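PDB 6B12: Tni2 from Pseudomonas fluorescens, which probably acts as an immunity protein that binds and neutralises the partner toxin Tne2, an effector associated with type VI secretion. Local coordinates for residues N18-V21 with D22-I25. Sequence-based numbering, arbitrary orientation.
Sequences NMTV and DQMI
Thr20 and Gln23 form a capping box, the reciprocal exchange of bonds that opens the short helix 21-26 after strand 14-16. In one direction, the amide of Gln23 gives its hydrogen to the Thr20 hydroxyl, with Gln23 N and Thr20 OG1 3.1 Å apart. The hydroxyl can receive it because chi1 of Thr20 (67°) sets OG1 between the residue's own backbone N and carbonyl carbon, facing the first turn. In the other, the Gln23 side chain runs back beside the threonine and accepts from its amide, Thr20 N lying 2.9 Å from Gln23 OE1. The N-H points almost straight at the oxygen (167°), yet the donor sits 40° above the carboxamide plane, and so off the lone pairs.

The backbone bonds start from the cap residue itself: Met24 N donates to Thr20 O (3.1 Å) and Ile25 N to Val21 O (3.0 Å), beginning the alpha-helical pattern.

Apolar contacts accompany the polar ones. The selenomethionines Met19 and Met24 meet at about a right angle, Met19 SE resting 3.8 Å from Met24 CG, and both also pack on Trp29 in the loop beyond the helix. One turn of helix links Val21 and Ile25, where Val21 CG1 meets Ile25 CD1 at 3.6 Å. Val21, Asp22 and Met24 reach apolar side chains of the partner protein chain, to which Asp22 OD1 is also hydrogen-bonded.

As a worked example of helix initiation, the box provides acceptors for two amides, one in the first turn and one just ahead of it, while the methionine contact ties the preceding loop to the helix. A hydroxyl oxygen at this end would probably interact favourably with the helix dipole, and the capped turn carries three residues that touch the partner chain, consistent with a place in the interface.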
loop_
_atom_site.group_PDB
_atom_site.type_symbol
_atom_site.label_atom_id
_atom_site.label_comp_id
_atom_site.label_asym_id
_atom_site.label_seq_id
_atom_site.Cartn_x
_atom_site.Cartn_y
_atom_site.Cartn_z
ATOM N N ASN C 18 -10.435 6.945 -10.483
ATOM C CA ASN C 18 -9.267 7.795 -10.734
ATOM C C ASN C 18 -9.402 9.192 -10.115
ATOM O O ASN C 18 -8.722 10.139 -10.536
ATOM C CB ASN C 18 -8.968 7.899 -12.237
ATOM C CG ASN C 18 -8.831 6.540 -12.899
ATOM O OD1 ASN C 18 -8.317 5.584 -12.302
ATOM N ND2 ASN C 18 -9.299 6.441 -14.135
HETATM N N MSE C 19 -10.265 9.357 -9.116
HETATM C CA MSE C 19 -10.186 10.534 -8.263
HETATM C C MSE C 19 -8.864 10.411 -7.516
HETATM O O MSE C 19 -8.536 9.336 -7.036
HETATM C CB MSE C 19 -11.372 10.608 -7.300
HETATM C CG MSE C 19 -11.259 11.702 -6.253
HETATM SE SE MSE C 19 -12.740 11.690 -4.988
HETATM C CE MSE C 19 -14.151 12.281 -6.212
ATOM N N THR C 20 -8.080 11.481 -7.444
ATOM C CA THR C 20 -6.767 11.367 -6.822
ATOM C C THR C 20 -6.820 11.667 -5.325
ATOM O O THR C 20 -7.761 12.279 -4.815
ATOM C CB THR C 20 -5.769 12.308 -7.486
ATOM O OG1 THR C 20 -6.154 13.659 -7.218
ATOM C CG2 THR C 20 -5.727 12.075 -8.994
ATOM N N VAL C 21 -5.771 11.223 -4.622
ATOM C CA VAL C 21 -5.613 11.573 -3.212
ATOM C C VAL C 21 -5.648 13.082 -3.020
ATOM O O VAL C 21 -6.273 13.583 -2.081
ATOM C CB VAL C 21 -4.310 10.955 -2.666
ATOM C CG1 VAL C 21 -3.909 11.588 -1.331
ATOM C CG2 VAL C 21 -4.500 9.449 -2.547
ATOM N N ASP C 22 -4.996 13.835 -3.913
ATOM C CA ASP C 22 -4.957 15.287 -3.744
ATOM C C ASP C 22 -6.339 15.904 -3.909
ATOM O O ASP C 22 -6.674 16.887 -3.236
ATOM C CB ASP C 22 -3.974 15.912 -4.728
ATOM C CG ASP C 22 -2.531 15.550 -4.412
ATOM O OD1 ASP C 22 -2.231 15.302 -3.224
ATOM O OD2 ASP C 22 -1.709 15.501 -5.351
ATOM N N GLN C 23 -7.151 15.349 -4.808
ATOM C CA GLN C 23 -8.516 15.840 -4.961
ATOM C C GLN C 23 -9.331 15.585 -3.699
ATOM O O GLN C 23 -10.116 16.440 -3.272
ATOM C CB GLN C 23 -9.153 15.191 -6.196
ATOM C CG GLN C 23 -8.562 15.754 -7.492
ATOM C CD GLN C 23 -8.931 14.974 -8.745
ATOM O OE1 GLN C 23 -9.334 13.815 -8.683
ATOM N NE2 GLN C 23 -8.777 15.618 -9.899
HETATM N N MSE C 24 -9.143 14.429 -3.072
HETATM C CA MSE C 24 -9.852 14.128 -1.842
HETATM C C MSE C 24 -9.467 15.094 -0.733
HETATM O O MSE C 24 -10.328 15.585 -0.002
HETATM C CB MSE C 24 -9.564 12.692 -1.394
HETATM C CG MSE C 24 -9.996 11.651 -2.400
HETATM SE SE MSE C 24 -9.396 9.879 -1.773
HETATM C CE MSE C 24 -10.897 9.396 -0.648
ATOM N N ILE C 25 -8.164 15.351 -0.601
ATOM C CA ILE C 25 -7.700 16.275 0.426
ATOM C C ILE C 25 -8.247 17.673 0.168
ATOM O O ILE C 25 -8.709 18.355 1.092
ATOM C CB ILE C 25 -6.162 16.259 0.494
ATOM C CG1 ILE C 25 -5.674 14.901 1.017
ATOM C CG2 ILE C 25 -5.639 17.417 1.340
ATOM C CD1 ILE C 25 -4.261 14.591 0.645
#